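Local coordinates for protein CDP-4-keto-6-deoxy-D-glucose-3-dehydrase (Yersinia pseudotuberculosis, PDB 3BB8) that probably acts as a pyridoxal-phosphate-dependent dehydrase on CDP-4-keto-6-deoxy-D-glucose, a step in making a sugar of bacterial lipopolysaccharide, at residues D65-K70 with I222-G227; Y79-T84 with S243-G248; S87-L92 with I211-F216; L97-L102 with Y282-Y287. The protein carries 1 engineered substitution. All coordinates share one frame; numbering follows the deposited sequence.

Contact 1 (D65-K70 with I222-G227); sequences DAFEKK and ITMGEG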
# COMPACT_ATOMS: atom_id res chain seq x y z
N ASP A 65 -9.64 13.43 -6.05
CA ASP A 65 -10.77 13.46 -6.99
C ASP A 65 -10.32 14.12 -8.28
O ASP A 65 -10.58 13.63 -9.37
CB ASP A 65 -11.96 14.25 -6.43
CG ASP A 65 -12.62 13.56 -5.26
OD1 ASP A 65 -12.70 12.31 -5.26
OD2 ASP A 65 -13.07 14.27 -4.33
N ALA A 66 -9.64 15.26 -8.14
CA ALA A 66 -9.14 16.01 -9.28
C ALA A 66 -8.15 15.16 -10.09
O ALA A 66 -8.22 15.12 -11.33
CB ALA A 66 -8.47 17.30 -8.81
N PHE A 67 -7.24 14.49 -9.39
CA PHE A 67 -6.25 13.65 -10.06
C PHE A 67 -6.87 12.51 -10.84
O PHE A 67 -6.56 12.32 -12.01
CB PHE A 67 -5.23 13.09 -9.05
CG PHE A 67 -4.19 12.21 -9.68
CD1 PHE A 67 -4.42 10.84 -9.85
CD2 PHE A 67 -3.02 12.76 -10.21
CE1 PHE A 67 -3.51 10.03 -10.53
CE2 PHE A 67 -2.10 11.96 -10.90
CZ PHE A 67 -2.35 10.59 -11.06
N GLU A 68 -7.75 11.75 -10.20
CA GLU A 68 -8.36 10.61 -10.87
C GLU A 68 -9.15 11.08 -12.08
O GLU A 68 -9.24 10.37 -13.09
CB GLU A 68 -9.28 9.84 -9.92
CG GLU A 68 -8.55 9.23 -8.72
CD GLU A 68 -9.47 8.43 -7.81
OE1 GLU A 68 -10.63 8.87 -7.59
OE2 GLU A 68 -9.04 7.38 -7.30
N LYS A 69 -9.70 12.28 -11.98
CA LYS A 69 -10.48 12.86 -13.06
C LYS A 69 -9.59 13.25 -14.23
O LYS A 69 -9.82 12.83 -15.36
CB LYS A 69 -11.24 14.09 -12.57
CG LYS A 69 -12.14 14.73 -13.63
CD LYS A 69 -12.69 16.07 -13.13
CE LYS A 69 -13.64 16.70 -14.13
NZ LYS A 69 -14.05 18.06 -13.67
N LYS A 70 -8.56 14.05 -13.96
CA LYS A 70 -7.68 14.49 -15.04
C LYS A 70 -6.92 13.34 -15.71
O LYS A 70 -6.64 13.40 -16.90
CB LYS A 70 -6.68 15.54 -14.53
CG LYS A 70 -6.06 16.34 -15.68
CD LYS A 70 -4.90 17.24 -15.24
CE LYS A 70 -5.36 18.39 -14.35
NZ LYS A 70 -4.20 19.22 -13.90
N ILE A 222 5.47 10.44 -14.17
CA ILE A 222 5.09 11.49 -13.22
C ILE A 222 5.17 10.84 -11.86
O ILE A 222 5.07 9.62 -11.76
CB ILE A 222 3.66 12.05 -13.47
CG1 ILE A 222 2.61 10.95 -13.27
CG2 ILE A 222 3.59 12.65 -14.86
CD1 ILE A 222 1.18 11.43 -13.45
N THR A 223 5.33 11.63 -10.80
CA THR A 223 5.46 11.03 -9.48
C THR A 223 4.61 11.59 -8.33
O THR A 223 4.13 12.73 -8.36
CB THR A 223 6.93 11.09 -9.04
OG1 THR A 223 7.11 10.39 -7.81
CG2 THR A 223 7.35 12.54 -8.86
N MET A 224 4.43 10.77 -7.30
CA MET A 224 3.86 11.23 -6.04
C MET A 224 4.73 10.88 -4.84
O MET A 224 4.25 10.81 -3.71
CB MET A 224 2.54 10.51 -5.75
CG MET A 224 1.45 10.77 -6.78
SD MET A 224 -0.13 10.03 -6.31
CE MET A 224 -0.96 10.01 -7.90
N GLY A 225 6.02 10.67 -5.09
CA GLY A 225 6.82 9.78 -4.27
C GLY A 225 6.54 8.30 -4.39
O GLY A 225 7.32 7.55 -4.97
N GLU A 226 5.41 7.87 -3.84
CA GLU A 226 4.99 6.48 -3.92
C GLU A 226 3.51 6.60 -4.27
O GLU A 226 2.80 7.41 -3.67
CB GLU A 226 5.16 5.76 -2.58
CG GLU A 226 6.60 5.59 -2.13
CD GLU A 226 7.33 4.41 -2.79
OE1 GLU A 226 6.77 3.76 -3.70
OE2 GLU A 226 8.48 4.15 -2.38
N GLY A 227 3.07 5.83 -5.25
CA GLY A 227 1.68 5.86 -5.66
C GLY A 227 1.51 5.22 -7.01
O GLY A 227 2.49 4.99 -7.73

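Contact 2 (Y79-T84 with S243-G248); sequences YVLTTT and SFRDWG. With PLP (pyridoxal-5'-phosphate), chain E.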
# COMPACT_ATOMS: atom_id res chain seq x y z
N TYR A 79 -13.05 5.28 -15.60
CA TYR A 79 -12.69 4.89 -14.24
C TYR A 79 -11.20 4.79 -13.93
O TYR A 79 -10.45 4.04 -14.55
CB TYR A 79 -13.37 3.57 -13.92
CG TYR A 79 -14.83 3.59 -14.27
CD1 TYR A 79 -15.70 4.50 -13.65
CD2 TYR A 79 -15.36 2.74 -15.25
CE1 TYR A 79 -17.05 4.56 -13.99
CE2 TYR A 79 -16.71 2.80 -15.60
CZ TYR A 79 -17.55 3.71 -14.96
OH TYR A 79 -18.88 3.78 -15.31
N VAL A 80 -10.79 5.57 -12.93
CA VAL A 80 -9.41 5.61 -12.49
C VAL A 80 -9.39 5.57 -10.96
O VAL A 80 -10.01 6.39 -10.31
CB VAL A 80 -8.70 6.90 -12.96
CG1 VAL A 80 -7.34 7.04 -12.28
CG2 VAL A 80 -8.54 6.88 -14.48
N LEU A 81 -8.68 4.59 -10.41
CA LEU A 81 -8.57 4.44 -8.96
C LEU A 81 -7.11 4.55 -8.53
O LEU A 81 -6.25 3.86 -9.07
CB LEU A 81 -9.10 3.06 -8.54
CG LEU A 81 -10.59 2.77 -8.68
CD1 LEU A 81 -10.84 1.29 -8.39
CD2 LEU A 81 -11.37 3.65 -7.70
N THR A 82 -6.83 5.42 -7.57
CA THR A 82 -5.46 5.54 -7.11
C THR A 82 -5.16 4.48 -6.07
O THR A 82 -6.07 3.97 -5.39
CB THR A 82 -5.17 6.93 -6.50
OG1 THR A 82 -6.09 7.20 -5.43
CG2 THR A 82 -5.27 8.01 -7.57
N THR A 83 -3.88 4.13 -5.95
CA THR A 83 -3.45 3.13 -4.98
C THR A 83 -2.02 3.44 -4.53
O THR A 83 -1.42 4.40 -5.01
CB THR A 83 -3.58 1.71 -5.58
OG1 THR A 83 -3.22 0.75 -4.59
CG2 THR A 83 -2.71 1.56 -6.81
N THR A 84 -1.46 2.65 -3.61
CA THR A 84 -0.14 2.94 -3.05
C THR A 84 1.09 2.91 -3.96
O THR A 84 2.08 3.58 -3.68
CB THR A 84 0.19 2.00 -1.88
OG1 THR A 84 0.76 0.80 -2.39
CG2 THR A 84 -1.08 1.67 -1.07
N SER A 243 -13.47 -2.12 -4.01
CA SER A 243 -13.81 -2.93 -2.85
C SER A 243 -12.55 -3.59 -2.29
O SER A 243 -12.31 -3.57 -1.08
CB SER A 243 -14.83 -4.00 -3.24
OG SER A 243 -15.11 -4.87 -2.15
N PHE A 244 -11.75 -4.19 -3.17
CA PHE A 244 -10.51 -4.83 -2.75
C PHE A 244 -9.55 -3.81 -2.14
O PHE A 244 -8.85 -4.09 -1.16
CB PHE A 244 -9.86 -5.52 -3.94
CG PHE A 244 -10.38 -6.90 -4.21
CD1 PHE A 244 -10.13 -7.93 -3.31
CD2 PHE A 244 -11.08 -7.18 -5.38
CE1 PHE A 244 -10.57 -9.24 -3.58
CE2 PHE A 244 -11.52 -8.48 -5.66
CZ PHE A 244 -11.26 -9.51 -4.75
N ARG A 245 -9.52 -2.62 -2.71
CA ARG A 245 -8.64 -1.58 -2.21
C ARG A 245 -9.14 -1.09 -0.86
O ARG A 245 -8.35 -0.81 0.04
CB ARG A 245 -8.57 -0.39 -3.18
CG ARG A 245 -7.57 0.67 -2.72
CD ARG A 245 -7.73 2.00 -3.46
NE ARG A 245 -9.01 2.65 -3.17
CZ ARG A 245 -9.49 3.69 -3.85
NH1 ARG A 245 -8.81 4.22 -4.87
NH2 ARG A 245 -10.67 4.21 -3.52
N ASP A 246 -10.45 -1.00 -0.71
CA ASP A 246 -11.04 -0.50 0.52
C ASP A 246 -11.54 -1.55 1.54
O ASP A 246 -12.72 -1.59 1.86
CB ASP A 246 -12.15 0.49 0.18
CG ASP A 246 -11.69 1.61 -0.75
OD1 ASP A 246 -10.47 1.88 -0.84
OD2 ASP A 246 -12.55 2.23 -1.40
N TRP A 247 -10.62 -2.36 2.04
CA TRP A 247 -10.89 -3.39 3.05
C TRP A 247 -11.81 -4.50 2.59
O TRP A 247 -12.27 -5.33 3.39
CB TRP A 247 -11.48 -2.75 4.32
CG TRP A 247 -10.62 -1.66 4.96
CD1 TRP A 247 -9.47 -1.84 5.69
CD2 TRP A 247 -10.85 -0.24 4.90
NE1 TRP A 247 -8.98 -0.61 6.09
CE2 TRP A 247 -9.80 0.38 5.62
CE3 TRP A 247 -11.83 0.56 4.32
CZ2 TRP A 247 -9.71 1.77 5.77
CZ3 TRP A 247 -11.75 1.96 4.47
CH2 TRP A 247 -10.69 2.55 5.19
N GLY A 248 -12.06 -4.55 1.29
CA GLY A 248 -12.94 -5.57 0.75
C GLY A 248 -14.39 -5.30 1.12
O GLY A 248 -15.23 -6.20 1.06
N1 PLP E . -6.85 -4.32 12.42
C2 PLP E . -7.69 -3.63 13.27
C2A PLP E . -8.19 -4.35 14.52
C3 PLP E . -8.04 -2.28 12.96
O3 PLP E . -8.86 -1.55 13.75
C4 PLP E . -7.52 -1.64 11.75
C4A PLP E . -7.91 -0.17 11.47
C5 PLP E . -6.67 -2.42 10.90
C6 PLP E . -6.36 -3.78 11.28
C5A PLP E . -6.03 -1.98 9.62
O4P PLP E . -5.73 -0.66 9.55
P PLP E . -5.99 0.28 8.29
O1P PLP E . -5.07 1.45 8.44
O2P PLP E . -7.57 0.71 8.40
O3P PLP E . -5.73 -0.50 6.98

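Contact 3 (S87-L92 with I211-F216); sequences SSANLL and IGTVSF. With PLP (pyridoxal-5'-phosphate), chain C.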
# COMPACT_ATOMS: atom_id res chain seq x y z
N SER A 87 3.05 -1.44 -8.11
CA SER A 87 2.96 -2.85 -7.72
C SER A 87 1.58 -3.12 -7.10
O SER A 87 0.95 -4.14 -7.36
CB SER A 87 4.05 -3.20 -6.70
OG SER A 87 5.35 -2.95 -7.20
N SER A 88 1.09 -2.19 -6.28
CA SER A 88 -0.22 -2.39 -5.67
C SER A 88 -1.30 -2.35 -6.75
O SER A 88 -2.29 -3.07 -6.67
CB SER A 88 -0.50 -1.31 -4.62
OG SER A 88 0.35 -1.49 -3.51
N ALA A 89 -1.10 -1.50 -7.76
CA ALA A 89 -2.06 -1.42 -8.85
C ALA A 89 -2.14 -2.78 -9.53
O ALA A 89 -3.24 -3.31 -9.74
CB ALA A 89 -1.65 -0.33 -9.85
N ASN A 90 -0.99 -3.35 -9.87
CA ASN A 90 -0.95 -4.67 -10.51
C ASN A 90 -1.65 -5.69 -9.61
O ASN A 90 -2.42 -6.53 -10.10
CB ASN A 90 0.49 -5.13 -10.78
CG ASN A 90 1.11 -4.45 -12.00
OD1 ASN A 90 2.32 -4.48 -12.19
ND2 ASN A 90 0.28 -3.84 -12.82
N LEU A 91 -1.39 -5.63 -8.31
CA LEU A 91 -2.01 -6.56 -7.36
C LEU A 91 -3.54 -6.48 -7.39
O LEU A 91 -4.21 -7.51 -7.44
CB LEU A 91 -1.54 -6.27 -5.93
CG LEU A 91 -2.14 -7.18 -4.85
CD1 LEU A 91 -1.83 -8.63 -5.15
CD2 LEU A 91 -1.60 -6.78 -3.48
N LEU A 92 -4.08 -5.26 -7.36
CA LEU A 92 -5.53 -5.03 -7.39
C LEU A 92 -6.18 -5.45 -8.72
O LEU A 92 -7.28 -6.01 -8.73
CB LEU A 92 -5.82 -3.55 -7.10
CG LEU A 92 -5.59 -3.07 -5.66
CD1 LEU A 92 -5.74 -1.56 -5.57
CD2 LEU A 92 -6.60 -3.75 -4.73
N ILE A 211 -8.13 -4.20 -17.80
CA ILE A 211 -7.63 -3.33 -16.73
C ILE A 211 -6.26 -2.77 -17.10
O ILE A 211 -5.47 -3.42 -17.78
CB ILE A 211 -7.44 -4.07 -15.38
CG1 ILE A 211 -8.65 -4.96 -15.06
CG2 ILE A 211 -7.23 -3.06 -14.28
CD1 ILE A 211 -9.83 -4.21 -14.53
N GLY A 212 -5.98 -1.55 -16.64
CA GLY A 212 -4.69 -0.93 -16.89
C GLY A 212 -4.10 -0.47 -15.56
O GLY A 212 -4.85 -0.17 -14.62
N THR A 213 -2.77 -0.41 -15.48
CA THR A 213 -2.09 0.01 -14.25
C THR A 213 -0.93 0.93 -14.60
O THR A 213 -0.33 0.81 -15.67
CB THR A 213 -1.52 -1.19 -13.49
OG1 THR A 213 -0.55 -1.86 -14.31
CG2 THR A 213 -2.63 -2.18 -13.13
N VAL A 214 -0.61 1.85 -13.70
CA VAL A 214 0.49 2.78 -13.92
C VAL A 214 1.11 3.05 -12.55
O VAL A 214 0.46 2.86 -11.51
CB VAL A 214 -0.01 4.11 -14.56
CG1 VAL A 214 -0.87 4.88 -13.58
CG2 VAL A 214 1.18 4.96 -15.00
N SER A 215 2.37 3.48 -12.55
CA SER A 215 3.10 3.76 -11.32
C SER A 215 3.53 5.22 -11.17
O SER A 215 3.78 5.90 -12.16
CB SER A 215 4.34 2.87 -11.24
OG SER A 215 5.24 3.35 -10.25
N PHE A 216 3.65 5.70 -9.93
CA PHE A 216 4.09 7.08 -9.72
C PHE A 216 5.32 7.16 -8.83
O PHE A 216 5.48 8.10 -8.04
CB PHE A 216 2.96 7.93 -9.14
CG PHE A 216 1.70 7.88 -9.93
CD1 PHE A 216 0.48 7.66 -9.29
CD2 PHE A 216 1.72 8.00 -11.31
CE1 PHE A 216 -0.71 7.57 -10.03
CE2 PHE A 216 0.54 7.90 -12.05
CZ PHE A 216 -0.67 7.69 -11.41
N1 PLP C . 5.84 -2.87 -13.36
C2 PLP C . 6.86 -2.23 -14.04
C2A PLP C . 7.17 -2.69 -15.46
C3 PLP C . 7.57 -1.17 -13.41
O3 PLP C . 8.57 -0.51 -14.03
C4 PLP C . 7.22 -0.76 -12.05
C4A PLP C . 8.02 0.43 -11.41
C5 PLP C . 6.16 -1.48 -11.40
C6 PLP C . 5.49 -2.54 -12.10
C5A PLP C . 5.64 -1.24 -10.01
O4P PLP C . 5.65 0.06 -9.63
P PLP C . 6.09 0.60 -8.18
O1P PLP C . 5.48 1.98 -8.05
O2P PLP C . 7.72 0.66 -8.22
O3P PLP C . 5.61 -0.37 -7.09

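Contact 4 (L97-L102 with Y282-Y287); sequences LTSPKL and YSHLGY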
# COMPACT_ATOMS: atom_id res chain seq x y z
N LEU A 97 -10.07 -9.71 -10.66
CA LEU A 97 -10.60 -10.69 -11.61
C LEU A 97 -10.86 -12.02 -10.93
O LEU A 97 -11.27 -12.97 -11.60
CB LEU A 97 -9.62 -10.89 -12.76
CG LEU A 97 -9.33 -9.67 -13.65
CD1 LEU A 97 -8.35 -10.05 -14.76
CD2 LEU A 97 -10.62 -9.16 -14.24
N THR A 98 -10.63 -12.10 -9.62
CA THR A 98 -10.87 -13.35 -8.89
C THR A 98 -12.22 -13.28 -8.19
O THR A 98 -12.67 -14.24 -7.56
CB THR A 98 -9.81 -13.62 -7.80
OG1 THR A 98 -9.98 -12.69 -6.73
CG2 THR A 98 -8.39 -13.49 -8.37
N SER A 99 -12.86 -12.11 -8.28
CA SER A 99 -14.15 -11.88 -7.66
C SER A 99 -15.25 -12.82 -8.14
O SER A 99 -15.47 -12.96 -9.34
CB SER A 99 -14.61 -10.45 -7.92
OG SER A 99 -15.96 -10.30 -7.54
N PRO A 100 -15.96 -13.47 -7.20
CA PRO A 100 -17.03 -14.39 -7.58
C PRO A 100 -18.16 -13.68 -8.33
O PRO A 100 -19.06 -14.32 -8.88
CB PRO A 100 -17.48 -14.98 -6.24
CG PRO A 100 -17.14 -13.89 -5.25
CD PRO A 100 -15.79 -13.43 -5.73
N LYS A 101 -18.12 -12.35 -8.37
CA LYS A 101 -19.13 -11.59 -9.10
C LYS A 101 -18.96 -11.78 -10.61
O LYS A 101 -19.85 -11.45 -11.40
CB LYS A 101 -19.04 -10.10 -8.77
CG LYS A 101 -19.47 -9.74 -7.36
CD LYS A 101 -19.56 -8.22 -7.20
CE LYS A 101 -20.01 -7.84 -5.80
NZ LYS A 101 -21.33 -8.44 -5.44
N LEU A 102 -17.80 -12.31 -11.01
CA LEU A 102 -17.51 -12.53 -12.43
C LEU A 102 -17.85 -13.96 -12.85
O LEU A 102 -17.42 -14.44 -13.91
CB LEU A 102 -16.04 -12.22 -12.70
CG LEU A 102 -15.66 -10.78 -12.35
CD1 LEU A 102 -14.17 -10.57 -12.55
CD2 LEU A 102 -16.47 -9.81 -13.20
N TYR A 282 -18.53 -6.91 4.39
CA TYR A 282 -17.43 -7.22 3.47
C TYR A 282 -17.72 -8.27 2.40
O TYR A 282 -17.95 -9.44 2.69
CB TYR A 282 -16.23 -7.62 4.33
CG TYR A 282 -15.90 -6.53 5.33
CD1 TYR A 282 -15.16 -5.41 4.95
CD2 TYR A 282 -16.37 -6.60 6.65
CE1 TYR A 282 -14.90 -4.38 5.86
CE2 TYR A 282 -16.11 -5.58 7.56
CZ TYR A 282 -15.37 -4.47 7.16
OH TYR A 282 -15.09 -3.46 8.05
N SER A 283 -17.67 -7.83 1.15
CA SER A 283 -17.93 -8.68 -0.01
C SER A 283 -16.69 -9.28 -0.66
O SER A 283 -16.82 -10.11 -1.56
CB SER A 283 -18.67 -7.87 -1.06
OG SER A 283 -17.90 -6.73 -1.43
N HIS A 284 -15.50 -8.85 -0.25
CA HIS A 284 -14.27 -9.40 -0.85
C HIS A 284 -13.13 -9.55 0.15
O HIS A 284 -13.11 -8.90 1.20
CB HIS A 284 -13.79 -8.51 -2.00
CG HIS A 284 -14.75 -8.42 -3.15
ND1 HIS A 284 -14.97 -9.48 -4.01
CD2 HIS A 284 -15.49 -7.39 -3.62
CE1 HIS A 284 -15.81 -9.09 -4.96
NE2 HIS A 284 -16.14 -7.84 -4.75
N LEU A 285 -12.19 -10.42 -0.20
CA LEU A 285 -10.98 -10.67 0.60
C LEU A 285 -10.11 -9.46 0.25
O LEU A 285 -9.27 -9.51 -0.67
CB LEU A 285 -10.32 -11.97 0.13
CG LEU A 285 -9.12 -12.51 0.89
CD1 LEU A 285 -9.52 -12.80 2.33
CD2 LEU A 285 -8.63 -13.78 0.21
N GLY A 286 -10.31 -8.37 0.98
CA GLY A 286 -9.59 -7.15 0.67
C GLY A 286 -8.32 -6.79 1.42
O GLY A 286 -7.82 -7.53 2.27
N TYR A 287 -7.82 -5.61 1.05
CA TYR A 287 -6.61 -5.01 1.59
C TYR A 287 -7.00 -3.59 1.95
O TYR A 287 -8.17 -3.25 2.02
CB TYR A 287 -5.53 -4.88 0.50
CG TYR A 287 -5.10 -6.17 -0.15
CD1 TYR A 287 -5.77 -6.66 -1.27
CD2 TYR A 287 -4.04 -6.90 0.36
CE1 TYR A 287 -5.39 -7.86 -1.86
CE2 TYR A 287 -3.65 -8.09 -0.21
CZ TYR A 287 -4.33 -8.57 -1.32
OH TYR A 287 -3.93 -9.77 -1.86

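Contact 1 (D65-K70 with I222-G227)
Met-224 lays its terminal methyl over one face of the Phe-67 ring. Its CE is 3.6 Å from the centroid of that ring and 18° off the ring normal, a CH-pi contact. The methyl is displaced toward the outer rim, and the nearest ring atom, Phe-67 CZ, is 3.5 Å from Met-224 CE. Met-224 SD stands farther out, 5.3 Å from the Phe-67 centroid. This is a Met-aromatic contact in which the methyl does the touching. Ile-222 comes to the ring edge, with its CD1 4.2 Å from Phe-67 CE2. No hydrogen bond crosses. Two torsion choices bridge the gap between the backbones. Phe-67 holds CG anti to its own N (chi1 179°), and the Met-224 chain runs extended beyond CG.

In this aspartate aminotransferase fold, the contact joins helix 62-75 to the loop between strands 211-215 and 228-232. The loop carries its own brace, an ST turn in which Thr-223 OG1 accepts from Gly-225 N at 2.9 Å. Gly-225 has a positive phi, which favours glycine there. Thr-223 OG1 is also bonded to Phe-216 O. The Phe-216 ring meets Phe-67 with the planes at about 80°, and Leu-303 of helix 293-323 also packs on Phe-67. Farther along the loop, Glu-226 OE2 forms a salt bridge with Lys-290 NZ of the second subunit.

Contact 2 (Y79-T84 with S243-G248)
Arg-245 reaches from the end of helix 235-245 to the backbone carbonyl of Thr-82 on strand 79-83. Its NH1 donates to Thr-82 O at 2.8 Å, with an N-H...O angle of 151°. The N-H points to a lone pair of Thr-82 O, in the plane of that carbonyl, and the oxygen lies 16° out of the guanidinium plane. Leu-81 packs beside the same nitrogen, with its CD2 3.9 Å from Arg-245 NH1. This approach is neither over the guanidinium face nor at its edge. The arginine chain is extended at first and then bends at chi3 (66°), which swings the guanidinium toward the strand.

Asp-246, the first residue to leave the helix, fixes how that group is turned. Its OD1 receives Arg-245 NE at 2.9 Å in a salt bridge. The bond is almost straight and uses the syn side of OD1, though NE is tilted out of the carboxylate plane. A weak bond of 3.5 Å runs from Arg-245 NH2 to Asp-246 OD2. The Thr-82 hydroxyl bonds to Asn-64 OD1.

One residue on, Trp-247 turns to the active site of the second subunit. Its NE1 donates to phosphate oxygen O2P of the pyridoxal phosphate there at 3.0 Å, and weakly to O3P at 3.4 Å. Phe-120 and Tyr-217 of the second subunit also meet the indole. This cofactor site is therefore shared across the dimer interface.

The buried guanidinium binds a strand carbonyl with one nitrogen and a carboxylate with another. The aspartate probably offsets its charge, and the paired bonds limit rotation where the helix gives way to the loop bearing Trp-247.

Contact 3 (S87-L92 with I211-F216)
Helix 87-92 and strand 211-215 run nearly antiparallel, their axes 7.3 Å apart at closest and 165° between directions, with Ala-89 CA and Thr-213 CA 5.6 Å apart. The small Ala-89 side chain permits this approach. Its CB meets Thr-213 CB at 3.7 Å. The Thr-213 methyl, CG2, lies 3.6 Å from Ala-89 O. Asn-90 crosses Thr-213 at about a right angle, its amide end near the threonine side chain and the pyridine ring of the cofactor.

Both segments also hold the phosphate of pyridoxal phosphate. Ser-87, near the start of helix 86-96, gives two bonds to O3P: its N at 3.0 Å and its OG at 2.6 Å. Ser-215 OG bonds to O1P at 2.6 Å, carried to the phosphate by a torsion that sets it anti to the backbone N (chi1 165°). Gly-86 N of the same chain and Trp-247 NE1 of the second subunit add further bonds to the cofactor. This is the phosphate-binding corner of the aspartate aminotransferase fold.

The N-terminal end of the helix, with its backbone N-H groups and positive end of the dipole, would stabilise the phosphate charge, while the serine hydroxyls fix two of its oxygens.

Contact 4 (L97-L102 with Y282-Y287)
His-284 points its imidazole at the turn formed by Ser-99, Pro-100 and Lys-101. Ser-99 CB lies obliquely near the CE1 corner of the ring, 3.5 Å from His-284 CE1. The modelled Ser-99 OG is too close to that carbon for its place to be trusted. Pro-100 comes to the ring edge, near its plane, with its CD 4.4 Å from His-284 ND1. Lys-101 runs at about a right angle to the histidine side chain, and its CE comes within 4.0 Å of His-284 NE2. Its chain is extended until chi4 (-57°), where it bends. The ammonium stays apart, with Lys-101 NZ 5.3 Å from His-284 NE2.

On its own side, His-284 stacks on the ring of Phe-244 from helix 235-245. The contact thus ties the turn after helix 86-96 to the loop before helix 293-323. The turn is closed by Leu-102 N bonding to Ser-99 O at 2.9 Å. Just after His-284, Leu-285 is the centre of an inverse gamma turn, with a weak bond of 2.9 Å from Gly-286 N to His-284 O. Gly-286 O then bonds to Asn-125 ND2 of the second subunit.

No hydrogen bond joins the two segments, and the contact is van der Waals packing. The lysine meets the imidazole through its aliphatic part. The nearby ammonium would probably make protonation of the histidine slightly less favourable.

In the fold
The centre of contact 3 lies about 8 Å from the centre of the chain, that of contact 4 about 25 Å. Contacts 1 and 2 meet where Glu-68 OE2 accepts a probable hydrogen bond from Thr-82 N at 3.0 Å. Contacts 1 and 3 meet at the base of the loop joining strands 211-215 and 228-232, with Gly-227 O 2.6 Å from Phe-216 N. Contacts 2 and 4 join through Phe-244 O and Tyr-287 N, 2.9 Å apart. Contacts 2 and 3 have centres about 10 Å apart but serve different cofactors: contact 3 binds this chain's own, contact 2 the one in the second subunit. The Met-224 side chain of contact 1 is about 9 Å from a bound cofactor.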